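Threonine synthase (Brucella melitensis bv. 1, PDB 4F4F) binds pyridoxal 5'-phosphate and probably catalyses the last step of threonine biosynthesis, turning O-phospho-L-homoserine and water into L-threonine and phosphate. Local coordinates at residues Gly32-Pro37 and Asn320-Leu325; Tyr300-Val305 and Ile315-Asn320; Gln179-Ser184 and Ala436-Leu441; Ile167-Gly172 and Val190-Ile195; Glu46-Leu51 and Leu246-Arg251. All blocks are in the same frame, centred on the assembly; numbering follows the deposited sequence.

From the N terminus, strand 35-37 and helix 45-49 open two long loops. Interaction 1 closes the outer one at helix 321-328, and interaction 5 closes the inner one at the turn after helix 236-245, so both tie the N-terminal region to the pyridoxal-phosphate-dependent enzyme region. Within the loop of interaction 5, interaction 4 pairs neighbouring parallel strands 163-170 and 190-196. Helix 176-183, which connects these strands, starts interaction 3; that contact closes only at 436-441, in the C-terminal region before strand 449-452, crossing interactions 1, 4 and 5, and touches interaction 4 through Met182 and Phe169. Interaction 2, a short loop ahead of helix 321-328, lies within both interactions 1 and 3 and shares Asn320 with interaction 1.

Interaction 1 (Gly32-Pro37 and Asn320-Leu325); sequences GGLYLP and NFERLL
With CG of Arg323 anti to its carbonyl carbon (chi1 -79°) and the chain extended from CG to NE, the guanidinium reaches from the first turn of helix 321-328 to strand 35-37, passing at about a right angle to Leu34. There it grips one backbone oxygen side-on: NH2 lies 2.7 Å from Tyr35 O, in the carbonyl plane on a lone pair, while NE, 3.1 Å from Tyr35 O, sits above that plane. Leu34 CB rests over the centre of one guanidinium face, 3.8 Å from Arg323 CZ. Leu36 CD2 packs at the edge, 3.5 Å from Arg323 NE. Arg323 NH1 makes a weak bond to Asn320 OD1 and also bonds Ile227 O. The extended Glu322 points its carboxylate toward Gly32 and Gly33, OE2 coming 3.7 Å from Gly33 CA, and a water bridges Gly32 O and Glu322 OE1. Glu322 OE2 forms a salt bridge with Arg12 and a hydrogen bond with Thr11 OG1. The contact joins the small antiparallel sheet of strands 8-10 and 35-37 to helix 321-328; Asn320 ND2 bonds Ser226 O and Asn261 O, the latter in the pyridoxal-phosphate site. Buried among apolar side chains, the arginine charge is met by the carbonyls of Tyr35 and Ile227 and weakly by Asn320 OD1, which probably fixes the guanidinium's rotation.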
# COMPACT_ATOMS: atom_id res chain seq x y z
N GLY A 32 3.50 -13.81 -15.33
CA GLY A 32 2.79 -13.97 -14.09
C GLY A 32 3.50 -13.43 -12.87
O GLY A 32 2.93 -13.43 -11.79
N GLY A 33 4.74 -12.97 -13.01
CA GLY A 33 5.46 -12.38 -11.94
C GLY A 33 5.28 -10.90 -11.72
O GLY A 33 4.44 -10.26 -12.36
N LEU A 34 6.10 -10.39 -10.81
CA LEU A 34 6.03 -9.02 -10.37
C LEU A 34 7.32 -8.32 -10.75
O LEU A 34 8.41 -8.91 -10.68
CB LEU A 34 5.84 -8.97 -8.86
CG LEU A 34 4.61 -9.71 -8.31
CD1 LEU A 34 4.64 -9.69 -6.78
CD2 LEU A 34 3.37 -9.06 -8.87
N TYR A 35 7.20 -7.06 -11.16
CA TYR A 35 8.38 -6.28 -11.55
C TYR A 35 9.18 -5.71 -10.38
O TYR A 35 8.61 -5.20 -9.41
CB TYR A 35 7.99 -5.18 -12.55
CG TYR A 35 7.90 -5.71 -13.95
CD1 TYR A 35 9.05 -6.09 -14.61
CD2 TYR A 35 6.69 -5.85 -14.62
CE1 TYR A 35 9.03 -6.61 -15.87
CE2 TYR A 35 6.65 -6.35 -15.92
CZ TYR A 35 7.83 -6.71 -16.56
OH TYR A 35 7.86 -7.22 -17.86
N LEU A 36 10.50 -5.79 -10.49
CA LEU A 36 11.44 -5.22 -9.54
C LEU A 36 12.59 -4.56 -10.27
O LEU A 36 12.92 -4.96 -11.38
CB LEU A 36 12.02 -6.29 -8.62
CG LEU A 36 11.16 -6.86 -7.52
CD1 LEU A 36 11.85 -8.11 -6.93
CD2 LEU A 36 10.89 -5.80 -6.46
N PRO A 37 13.23 -3.55 -9.64
CA PRO A 37 14.39 -2.96 -10.25
C PRO A 37 15.48 -3.97 -10.53
O PRO A 37 15.71 -4.84 -9.73
CB PRO A 37 14.88 -1.92 -9.24
CG PRO A 37 13.89 -1.85 -8.20
CD PRO A 37 12.82 -2.86 -8.40
N ASN A 320 2.56 -9.24 -2.30
CA ASN A 320 3.92 -8.83 -2.62
C ASN A 320 5.01 -9.65 -1.95
O ASN A 320 6.19 -9.38 -2.14
CB ASN A 320 4.11 -7.37 -2.28
CG ASN A 320 3.30 -6.48 -3.19
OD1 ASN A 320 3.57 -6.44 -4.36
ND2 ASN A 320 2.30 -5.80 -2.66
N PHE A 321 4.62 -10.66 -1.17
CA PHE A 321 5.65 -11.53 -0.53
C PHE A 321 6.59 -12.15 -1.58
O PHE A 321 7.78 -12.33 -1.33
CB PHE A 321 4.97 -12.61 0.29
CG PHE A 321 5.91 -13.43 1.14
CD1 PHE A 321 6.73 -12.83 2.07
CD2 PHE A 321 5.92 -14.80 1.01
CE1 PHE A 321 7.58 -13.60 2.87
CE2 PHE A 321 6.78 -15.56 1.78
CZ PHE A 321 7.60 -14.97 2.72
N GLU A 322 6.05 -12.43 -2.76
CA GLU A 322 6.82 -12.94 -3.90
C GLU A 322 8.02 -12.07 -4.24
O GLU A 322 9.04 -12.62 -4.65
CB GLU A 322 5.91 -13.12 -5.14
CG GLU A 322 6.65 -13.57 -6.41
CD GLU A 322 5.73 -13.86 -7.59
OE1 GLU A 322 4.49 -13.95 -7.40
OE2 GLU A 322 6.27 -14.03 -8.69
N ARG A 323 7.92 -10.75 -4.05
CA ARG A 323 9.07 -9.90 -4.32
C ARG A 323 10.19 -10.24 -3.35
O ARG A 323 11.37 -10.37 -3.76
CB ARG A 323 8.69 -8.42 -4.28
CG ARG A 323 8.00 -7.92 -5.52
CD ARG A 323 7.57 -6.46 -5.39
NE ARG A 323 7.35 -5.84 -6.70
CZ ARG A 323 6.16 -5.59 -7.24
NH1 ARG A 323 5.02 -5.88 -6.62
NH2 ARG A 323 6.07 -5.05 -8.44
N LEU A 324 9.85 -10.45 -2.07
CA LEU A 324 10.91 -10.82 -1.13
C LEU A 324 11.43 -12.23 -1.42
O LEU A 324 12.65 -12.47 -1.29
CB LEU A 324 10.47 -10.71 0.33
CG LEU A 324 11.48 -11.17 1.41
CD1 LEU A 324 12.79 -10.39 1.33
CD2 LEU A 324 10.87 -11.05 2.79
N LEU A 325 10.54 -13.16 -1.75
CA LEU A 325 10.98 -14.50 -2.11
C LEU A 325 12.06 -14.47 -3.19
O LEU A 325 13.04 -15.20 -3.13
CB LEU A 325 9.81 -15.37 -2.59
CG LEU A 325 8.83 -15.84 -1.52
CD1 LEU A 325 7.63 -16.60 -2.13
CD2 LEU A 325 9.53 -16.73 -0.50
O HOH W 1 2.86 -12.49 -9.19

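Interaction 2 (Tyr300-Val305 and Ile315-Asn320); sequences YEMRGV and IQISSN
The Tyr300 ring receives Ser318 N near its plane at the hydroxyl edge, while Ile317 CG2 comes in obliquely; the rings of Phe349 and Phe321 also meet it, nearly parallel, their planes about 20° and 10° from its own. The amide plane of Gln316 contains its acceptor, Arg303 O. The tyrosine bond is nearly straight, Ser318 N donating to Tyr300 OH over 2.8 Å, and the same hydroxyl lies 3.4 Å from Ile317 CB. Gln316 NE2 reaches Arg303 O at 2.9 Å, just as straight at the hydrogen, yet it stands well above the carbonyl plane. The two segments are the opposite ends of the connection from strand 299-301, which pairs with strand 348-350, to helix 321-328, and the second of them borders the cofactor pocket: Ser318 OG bonds Gly260 O, and Ser319 N bonds Asn261 OD1. Between the two polar ties lies Met302. Its bend at chi3 (66°) brings CE over the flat side of the glutamine amide, 3.1 Å from Gln316 OE1. Met302 CG packs 3.5 Å from Ile317 CG2. Val305 CG2 meets Gln316 CB at 3.6 Å, approaching at about a right angle. A water accepts from Arg303 N and probably donates to Gln316 O, adding a bridge between the backbones.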
# COMPACT_ATOMS: atom_id res chain seq x y z
N TYR A 300 4.58 -21.49 4.17
CA TYR A 300 3.63 -20.49 3.75
C TYR A 300 2.41 -21.23 3.31
O TYR A 300 2.37 -21.74 2.18
CB TYR A 300 4.22 -19.70 2.60
CG TYR A 300 3.40 -18.54 2.07
CD1 TYR A 300 3.52 -17.28 2.63
CD2 TYR A 300 2.60 -18.69 0.95
CE1 TYR A 300 2.84 -16.20 2.11
CE2 TYR A 300 1.90 -17.62 0.42
CZ TYR A 300 2.04 -16.37 1.00
OH TYR A 300 1.37 -15.29 0.45
N GLU A 301 1.44 -21.34 4.21
CA GLU A 301 0.30 -22.22 4.03
C GLU A 301 -1.00 -21.48 4.21
O GLU A 301 -1.23 -20.89 5.26
CB GLU A 301 0.36 -23.39 5.02
CG GLU A 301 1.36 -24.47 4.63
CD GLU A 301 1.29 -25.69 5.52
OE1 GLU A 301 2.31 -26.42 5.60
OE2 GLU A 301 0.22 -25.92 6.15
N MET A 302 -1.85 -21.53 3.20
CA MET A 302 -3.11 -20.81 3.25
C MET A 302 -4.03 -21.45 4.28
O MET A 302 -4.12 -22.66 4.36
CB MET A 302 -3.77 -20.84 1.90
CG MET A 302 -2.96 -20.14 0.83
SD MET A 302 -3.67 -20.46 -0.78
CE MET A 302 -5.23 -19.58 -0.56
N ARG A 303 -4.72 -20.64 5.05
CA ARG A 303 -5.74 -21.12 5.98
C ARG A 303 -6.96 -20.22 5.78
O ARG A 303 -6.91 -19.24 5.01
CB ARG A 303 -5.23 -21.06 7.43
CG ARG A 303 -4.07 -22.01 7.74
CD ARG A 303 -3.63 -21.84 9.19
NE ARG A 303 -2.65 -22.83 9.66
CZ ARG A 303 -2.16 -22.87 10.90
NH1 ARG A 303 -2.54 -21.97 11.81
NH2 ARG A 303 -1.28 -23.80 11.25
N GLY A 304 -8.06 -20.55 6.45
CA GLY A 304 -9.31 -19.80 6.28
C GLY A 304 -9.10 -18.37 6.75
O GLY A 304 -8.29 -18.14 7.63
N VAL A 305 -9.80 -17.42 6.14
CA VAL A 305 -9.66 -16.01 6.49
C VAL A 305 -10.58 -15.70 7.67
O VAL A 305 -11.77 -15.98 7.61
CB VAL A 305 -10.04 -15.13 5.29
CG1 VAL A 305 -9.99 -13.65 5.67
CG2 VAL A 305 -9.12 -15.44 4.12
N ILE A 315 -5.90 -10.99 5.26
CA ILE A 315 -5.38 -11.61 4.03
C ILE A 315 -5.28 -13.11 4.17
O ILE A 315 -4.90 -13.62 5.24
CB ILE A 315 -3.97 -11.10 3.64
CG1 ILE A 315 -2.96 -11.23 4.82
CG2 ILE A 315 -4.05 -9.67 3.14
CD1 ILE A 315 -1.49 -11.36 4.41
N GLN A 316 -5.59 -13.81 3.08
CA GLN A 316 -5.31 -15.25 2.98
C GLN A 316 -3.86 -15.48 2.51
O GLN A 316 -3.14 -16.31 3.05
CB GLN A 316 -6.30 -15.92 2.01
CG GLN A 316 -6.15 -17.43 2.02
CD GLN A 316 -7.38 -18.14 1.48
OE1 GLN A 316 -7.73 -18.01 0.30
NE2 GLN A 316 -8.05 -18.89 2.34
N ILE A 317 -3.46 -14.70 1.50
CA ILE A 317 -2.08 -14.69 0.98
C ILE A 317 -1.59 -13.24 0.88
O ILE A 317 -2.37 -12.30 0.87
CB ILE A 317 -1.96 -15.37 -0.40
CG1 ILE A 317 -2.85 -14.68 -1.45
CG2 ILE A 317 -2.26 -16.87 -0.32
CD1 ILE A 317 -2.70 -15.26 -2.86
N SER A 318 -0.29 -13.06 0.82
CA SER A 318 0.28 -11.74 0.83
C SER A 318 0.85 -11.43 -0.58
O SER A 318 1.89 -11.97 -0.96
CB SER A 318 1.35 -11.67 1.90
OG SER A 318 1.83 -10.37 2.06
N SER A 319 0.19 -10.54 -1.30
CA SER A 319 0.42 -10.41 -2.74
C SER A 319 1.88 -10.02 -3.12
O SER A 319 2.39 -10.48 -4.12
CB SER A 319 -0.57 -9.42 -3.34
OG SER A 319 -0.21 -8.09 -2.98
N ASN A 320 2.56 -9.24 -2.30
CA ASN A 320 3.92 -8.83 -2.62
C ASN A 320 5.01 -9.65 -1.95
O ASN A 320 6.19 -9.38 -2.14
CB ASN A 320 4.11 -7.37 -2.28
CG ASN A 320 3.30 -6.48 -3.19
OD1 ASN A 320 3.57 -6.44 -4.36
ND2 ASN A 320 2.30 -5.80 -2.66
O HOH W 2 -3.80 -17.84 5.22

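Interaction 3 (Gln179-Ser184 and Ala436-Leu441); sequences QRQMTS and AWLCDL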
# COMPACT_ATOMS: atom_id res chain seq x y z
N GLN A 179 -17.90 4.94 2.47
CA GLN A 179 -18.73 5.17 1.29
C GLN A 179 -18.73 6.65 0.84
O GLN A 179 -18.64 6.95 -0.38
CB GLN A 179 -20.18 4.68 1.49
CG GLN A 179 -20.99 4.76 0.20
CD GLN A 179 -22.39 4.21 0.34
OE1 GLN A 179 -22.58 3.00 0.30
NE2 GLN A 179 -23.37 5.09 0.49
N ARG A 180 -18.83 7.55 1.80
CA ARG A 180 -18.86 8.97 1.48
C ARG A 180 -17.57 9.41 0.80
O ARG A 180 -17.62 10.22 -0.11
CB ARG A 180 -19.12 9.79 2.73
CG ARG A 180 -20.52 9.60 3.25
CD ARG A 180 -20.91 10.68 4.23
NE ARG A 180 -21.98 11.52 3.70
CZ ARG A 180 -23.28 11.24 3.79
NH1 ARG A 180 -24.18 12.06 3.26
NH2 ARG A 180 -23.71 10.15 4.42
N GLN A 181 -16.43 8.87 1.21
CA GLN A 181 -15.17 9.20 0.54
C GLN A 181 -15.13 8.75 -0.92
O GLN A 181 -14.48 9.38 -1.75
CB GLN A 181 -13.97 8.68 1.35
CG GLN A 181 -13.82 9.44 2.67
CD GLN A 181 -12.39 9.70 3.12
OE1 GLN A 181 -11.76 8.81 3.70
NE2 GLN A 181 -11.90 10.96 2.94
N MET A 182 -15.83 7.67 -1.24
CA MET A 182 -15.88 7.25 -2.64
C MET A 182 -16.86 8.06 -3.47
O MET A 182 -16.65 8.29 -4.67
CB MET A 182 -16.27 5.76 -2.74
CG MET A 182 -15.17 4.82 -2.28
SD MET A 182 -15.60 3.15 -2.81
CE MET A 182 -16.72 2.73 -1.48
N THR A 183 -17.95 8.50 -2.84
CA THR A 183 -19.11 8.97 -3.60
C THR A 183 -19.33 10.47 -3.55
O THR A 183 -20.18 10.97 -4.25
CB THR A 183 -20.38 8.28 -3.09
OG1 THR A 183 -20.69 8.79 -1.78
CG2 THR A 183 -20.19 6.74 -3.06
N SER A 184 -18.57 11.20 -2.73
CA SER A 184 -18.76 12.65 -2.59
C SER A 184 -17.53 13.48 -3.02
O SER A 184 -17.37 14.62 -2.58
CB SER A 184 -19.13 13.00 -1.16
OG SER A 184 -18.00 12.92 -0.29
N ALA A 436 -10.52 18.33 11.44
CA ALA A 436 -11.39 19.48 11.22
C ALA A 436 -11.72 19.71 9.75
O ALA A 436 -12.85 20.03 9.43
CB ALA A 436 -10.75 20.74 11.83
N TRP A 437 -10.75 19.53 8.86
CA TRP A 437 -10.97 19.79 7.43
C TRP A 437 -11.95 18.78 6.84
O TRP A 437 -12.56 19.03 5.80
CB TRP A 437 -9.65 19.86 6.66
CG TRP A 437 -8.93 18.55 6.64
CD1 TRP A 437 -7.99 18.07 7.55
CD2 TRP A 437 -9.12 17.49 5.68
NE1 TRP A 437 -7.59 16.81 7.21
CE2 TRP A 437 -8.24 16.40 6.10
CE3 TRP A 437 -9.93 17.32 4.54
CZ2 TRP A 437 -8.16 15.21 5.39
CZ3 TRP A 437 -9.84 16.12 3.84
CH2 TRP A 437 -8.97 15.10 4.26
N LEU A 438 -12.14 17.65 7.52
CA LEU A 438 -13.09 16.63 7.08
C LEU A 438 -14.35 16.61 7.97
O LEU A 438 -15.21 15.73 7.84
CB LEU A 438 -12.37 15.29 7.10
CG LEU A 438 -12.65 14.21 6.07
CD1 LEU A 438 -12.87 14.76 4.66
CD2 LEU A 438 -11.50 13.21 6.11
N CYS A 439 -14.49 17.60 8.85
CA CYS A 439 -15.55 17.54 9.83
C CYS A 439 -16.94 17.61 9.19
O CYS A 439 -17.92 17.28 9.84
CB CYS A 439 -15.40 18.65 10.86
SG CYS A 439 -15.90 20.28 10.24
N ASP A 440 -17.01 18.01 7.92
CA ASP A 440 -18.29 18.11 7.19
C ASP A 440 -18.63 16.86 6.36
O ASP A 440 -19.66 16.82 5.68
CB ASP A 440 -18.27 19.34 6.28
CG ASP A 440 -17.36 19.16 5.07
OD1 ASP A 440 -16.17 18.85 5.27
OD2 ASP A 440 -17.84 19.30 3.92
N LEU A 441 -17.76 15.85 6.40
CA LEU A 441 -17.84 14.71 5.49
C LEU A 441 -19.23 14.08 5.42
O LEU A 441 -19.71 13.74 4.34
CB LEU A 441 -16.86 13.63 5.92
CG LEU A 441 -16.85 12.29 5.16
CD1 LEU A 441 -16.56 12.45 3.67
CD2 LEU A 441 -15.82 11.40 5.82
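Leu441 reaches the end of helix 176-183 with one methyl, CD1, which lies 3.8 Å from Arg180 CB and 4.2 Å from both Gln181 CG and Ser184 OG. Its CG is anti to the backbone N (chi1 176°), a setting that carries the branch away from its own turn and onto the helix surface. Arg180 does not run straight outward: the bend at chi3 (114°) turns NE to 3.2 Å from Leu441 O and leaves the guanidinium past that carbonyl, where NH1 bonds Arg444 O and NH2 pairs with Glu446. Arg180 CD packs 3.3 Å from Leu441 O. Gln181 bends earlier, at chi2 (-144°), so that its amide is carried to the side of Leu438, NE2 standing 3.9 Å from Leu438 CD2; that nitrogen is bonded to Pro112 O. The two leucines are the first and last residues of a type I beta turn in the loop between helix 421-428 and strand 449-452. The loop thereby packs against the helix of the beta-alpha-beta unit formed by strands 163-170 and 190-196. At the helix end, Ser184 OG folds back to donate to Arg180 O over 2.7 Å, from above the carbonyl plane. Arg180 O also receives Ser184 N and Thr183 N, and three donors gather on one carbonyl.

Interaction 4 (Ile167-Gly172 and Val190-Ile195); sequences ILFPNG and VHALSI
Phe169 lies flat against the neighbouring strand, its face laid over the Leu193-Ser194 backbone: Leu193 O and Ser194 CA stand over it, the latter a CH-pi contact 4.0 Å from the ring centroid and 15° off the normal, while Ala192 CB meets the edge at 3.8 Å from Phe169 CE2. The ring reaches this place because CG sits between the backbone N and the carbonyl carbon (chi1 63°), which swings the ring across to the neighbouring strand. On the other side of the sheet the bumps are aliphatic. Leu168 fits between Leu193 and Ile195, its CD1 4.1 Å from Leu193 CD1 and its CB, CG and CD2 against Ile195 CG1 and CD1. Ladder bonds between the backbones hold this register, among them Leu193 N to Ile167 O and Ile195 N to Phe169 O, and the strands are parallel. They are the two strands of a right-handed beta-alpha-beta crossover through helix 176-183, in the parallel five-stranded sheet. That helix packs over the Phe169 and Ala192 side, with Met182 and Thr183 against it, whereas helices 199-211 and 455-465 cover the leucine side. At the C-terminal end of the first strand, Asn171 N bonds Ile195 O, and Asn171 ND2 donates to Ser194 OG at 2.6 Å, nearly straight (170°), with the oxygen in the amide plane. A water there links Gly172 N with Ser194 OG.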
# COMPACT_ATOMS: atom_id res chain seq x y z
N ILE A 167 -15.12 2.35 -9.55
CA ILE A 167 -14.95 1.49 -8.40
C ILE A 167 -16.30 0.86 -8.07
O ILE A 167 -17.32 1.57 -7.88
CB ILE A 167 -14.46 2.28 -7.19
CG1 ILE A 167 -13.05 2.87 -7.44
CG2 ILE A 167 -14.53 1.38 -5.94
CD1 ILE A 167 -11.92 1.86 -7.65
N LEU A 168 -16.29 -0.46 -8.01
CA LEU A 168 -17.44 -1.23 -7.66
C LEU A 168 -17.34 -1.59 -6.16
O LEU A 168 -16.29 -2.08 -5.69
CB LEU A 168 -17.47 -2.52 -8.51
CG LEU A 168 -17.72 -2.46 -10.02
CD1 LEU A 168 -16.64 -1.70 -10.78
CD2 LEU A 168 -17.88 -3.85 -10.60
N PHE A 169 -18.43 -1.37 -5.44
CA PHE A 169 -18.53 -1.71 -4.02
C PHE A 169 -19.92 -2.26 -3.72
O PHE A 169 -20.87 -1.98 -4.46
CB PHE A 169 -18.23 -0.50 -3.16
CG PHE A 169 -19.18 0.65 -3.32
CD1 PHE A 169 -20.30 0.74 -2.52
CD2 PHE A 169 -18.91 1.67 -4.22
CE1 PHE A 169 -21.16 1.80 -2.65
CE2 PHE A 169 -19.81 2.73 -4.37
CZ PHE A 169 -20.92 2.79 -3.58
N PRO A 170 -20.05 -3.04 -2.64
CA PRO A 170 -21.33 -3.71 -2.41
C PRO A 170 -22.37 -2.77 -1.84
O PRO A 170 -22.13 -2.11 -0.82
CB PRO A 170 -20.98 -4.82 -1.43
CG PRO A 170 -19.73 -4.35 -0.76
CD PRO A 170 -18.98 -3.57 -1.79
N ASN A 171 -23.53 -2.74 -2.48
CA ASN A 171 -24.61 -1.87 -2.09
C ASN A 171 -25.00 -2.11 -0.63
O ASN A 171 -25.21 -3.24 -0.22
CB ASN A 171 -25.80 -2.07 -3.04
CG ASN A 171 -26.94 -1.14 -2.73
OD1 ASN A 171 -27.99 -1.55 -2.20
ND2 ASN A 171 -26.76 0.10 -3.05
N GLY A 172 -25.05 -1.04 0.14
CA GLY A 172 -25.49 -1.09 1.52
C GLY A 172 -24.55 -1.75 2.50
O GLY A 172 -24.87 -1.84 3.70
N VAL A 190 -14.91 10.35 -12.04
CA VAL A 190 -15.06 9.36 -11.01
C VAL A 190 -16.48 8.78 -11.10
O VAL A 190 -17.45 9.52 -11.22
CB VAL A 190 -14.85 9.94 -9.60
CG1 VAL A 190 -15.34 8.93 -8.54
CG2 VAL A 190 -13.39 10.30 -9.40
N HIS A 191 -16.55 7.45 -11.06
CA HIS A 191 -17.80 6.70 -11.13
C HIS A 191 -17.87 5.65 -10.06
O HIS A 191 -17.17 4.66 -10.10
CB HIS A 191 -17.96 6.10 -12.52
CG HIS A 191 -17.84 7.13 -13.62
ND1 HIS A 191 -18.89 7.77 -14.14
CD2 HIS A 191 -16.71 7.64 -14.26
CE1 HIS A 191 -18.48 8.65 -15.07
NE2 HIS A 191 -17.14 8.57 -15.14
N ALA A 192 -18.72 5.88 -9.07
CA ALA A 192 -18.87 4.96 -7.95
C ALA A 192 -20.07 4.09 -8.28
O ALA A 192 -21.16 4.61 -8.45
CB ALA A 192 -19.09 5.74 -6.64
N LEU A 193 -19.84 2.79 -8.35
CA LEU A 193 -20.83 1.83 -8.78
C LEU A 193 -21.18 0.95 -7.59
O LEU A 193 -20.35 0.17 -7.16
CB LEU A 193 -20.27 0.97 -9.94
CG LEU A 193 -19.88 1.71 -11.22
CD1 LEU A 193 -19.47 0.78 -12.35
CD2 LEU A 193 -21.00 2.65 -11.67
N SER A 194 -22.39 1.11 -7.07
CA SER A 194 -22.90 0.39 -5.93
C SER A 194 -23.61 -0.85 -6.48
O SER A 194 -24.76 -0.78 -6.95
CB SER A 194 -23.84 1.32 -5.14
OG SER A 194 -24.36 0.75 -3.95
N ILE A 195 -22.93 -1.99 -6.42
CA ILE A 195 -23.42 -3.25 -7.00
C ILE A 195 -24.40 -3.92 -6.03
O ILE A 195 -24.12 -4.04 -4.83
CB ILE A 195 -22.23 -4.19 -7.34
CG1 ILE A 195 -21.19 -3.45 -8.22
CG2 ILE A 195 -22.72 -5.53 -7.96
CD1 ILE A 195 -21.76 -2.88 -9.52
O HOH W 3 -24.50 1.72 -1.17

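Interaction 5 (Glu46-Leu51 and Leu246-Arg251); sequences EQIRAL and LGAPDR
Arg49 holds Asp250 side-on with two nitrogens, one to each carboxylate oxygen: NH2 to Asp250 OD1 at 2.8 Å and NE to Asp250 OD2 at 3.1 Å. Both oxygens are met on the syn side but out of the carboxylate plane, and the guanidinium and carboxylate planes lie 31° apart. Pro249 fits beneath this salt bridge, its CG over one guanidinium face and its CD 3.3 Å from Arg49 CG. Beside it Ile48 CG2 touches Pro249 CD at 4.0 Å. These contacts join helix 45-49 of the N-terminal region to the turn that ends helix 236-245, where Gly247, with positive phi, completes a Schellman motif; the cis peptide before Pro249 lies within the next turn, closed by Asp250 N to Gly247 O. Farther out, Glu46 OE2 pairs with Arg49 NH1 at 3.0 Å, one turn back along the helix, and makes the bridge a network. Arg52 NH2 adds a salt bridge to Asp250 OD2 and bonds Gly247 O. Leu244 of helix 236-245 packs against Ile48 and Leu51.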
# COMPACT_ATOMS: atom_id res chain seq x y z
N GLU A 46 27.28 9.60 3.35
CA GLU A 46 27.35 11.05 3.11
C GLU A 46 26.17 11.55 2.27
O GLU A 46 25.71 12.65 2.48
CB GLU A 46 28.67 11.45 2.40
CG GLU A 46 29.85 11.50 3.32
CD GLU A 46 29.71 12.60 4.33
OE1 GLU A 46 29.18 13.68 4.01
OE2 GLU A 46 30.11 12.37 5.46
N GLN A 47 25.72 10.74 1.30
CA GLN A 47 24.59 11.11 0.48
C GLN A 47 23.32 11.15 1.34
O GLN A 47 22.46 11.96 1.08
CB GLN A 47 24.39 10.17 -0.73
CG GLN A 47 25.35 10.48 -1.86
CD GLN A 47 25.64 9.32 -2.81
OE1 GLN A 47 25.29 8.16 -2.59
NE2 GLN A 47 26.37 9.66 -3.88
N ILE A 48 23.24 10.30 2.36
CA ILE A 48 22.09 10.35 3.27
C ILE A 48 22.23 11.57 4.20
O ILE A 48 21.26 12.31 4.41
CB ILE A 48 21.90 9.03 4.07
CG1 ILE A 48 21.61 7.86 3.10
CG2 ILE A 48 20.80 9.20 5.12
CD1 ILE A 48 21.67 6.49 3.78
N ARG A 49 23.44 11.80 4.73
CA ARG A 49 23.66 13.02 5.53
C ARG A 49 23.25 14.28 4.75
O ARG A 49 22.67 15.20 5.33
CB ARG A 49 25.08 13.12 6.04
CG ARG A 49 25.40 12.11 7.15
CD ARG A 49 26.70 12.37 7.88
NE ARG A 49 27.10 11.15 8.57
CZ ARG A 49 27.87 10.20 8.02
NH1 ARG A 49 28.40 10.34 6.80
NH2 ARG A 49 28.15 9.09 8.72
N ALA A 50 23.48 14.26 3.45
CA ALA A 50 23.14 15.41 2.59
C ALA A 50 21.63 15.67 2.50
O ALA A 50 21.23 16.76 2.14
CB ALA A 50 23.76 15.27 1.19
N LEU A 51 20.81 14.70 2.87
CA LEU A 51 19.34 14.87 2.89
C LEU A 51 18.82 15.59 4.13
O LEU A 51 17.63 15.98 4.18
CB LEU A 51 18.67 13.49 2.79
CG LEU A 51 19.00 12.76 1.49
CD1 LEU A 51 18.33 11.40 1.48
CD2 LEU A 51 18.68 13.60 0.26
N LEU A 246 15.52 10.72 13.07
CA LEU A 246 16.17 10.04 14.18
C LEU A 246 17.67 9.89 14.11
O LEU A 246 18.30 9.29 15.00
CB LEU A 246 15.48 8.68 14.44
CG LEU A 246 13.96 8.81 14.55
CD1 LEU A 246 13.35 7.41 14.59
CD2 LEU A 246 13.58 9.66 15.74
N GLY A 247 18.28 10.47 13.09
CA GLY A 247 19.71 10.59 13.04
C GLY A 247 20.41 9.77 11.98
O GLY A 247 21.66 9.73 11.95
N ALA A 248 19.64 9.19 11.06
CA ALA A 248 20.25 8.51 9.92
C ALA A 248 21.28 9.40 9.23
O ALA A 248 21.06 10.61 9.08
CB ALA A 248 19.18 8.04 8.92
N PRO A 249 22.41 8.82 8.79
CA PRO A 249 22.77 7.42 8.78
C PRO A 249 23.65 7.02 9.94
O PRO A 249 24.17 5.94 9.93
CB PRO A 249 23.62 7.30 7.50
CG PRO A 249 24.35 8.58 7.45
CD PRO A 249 23.42 9.62 8.10
N ASP A 250 23.82 7.90 10.92
CA ASP A 250 24.77 7.65 12.00
C ASP A 250 24.26 6.69 13.06
O ASP A 250 25.04 6.22 13.89
CB ASP A 250 25.18 8.97 12.63
CG ASP A 250 26.02 9.78 11.68
OD1 ASP A 250 27.10 9.31 11.33
OD2 ASP A 250 25.57 10.80 11.21
N ARG A 251 22.98 6.41 13.07
CA ARG A 251 22.56 5.23 13.81
C ARG A 251 21.47 4.52 13.01
O ARG A 251 20.75 5.14 12.24
CB ARG A 251 22.10 5.60 15.21
CG ARG A 251 20.85 6.40 15.27
CD ARG A 251 20.42 6.56 16.71
NE ARG A 251 19.33 7.48 16.84
CZ ARG A 251 18.50 7.53 17.87
NH1 ARG A 251 17.56 8.42 17.88
NH2 ARG A 251 18.63 6.69 18.90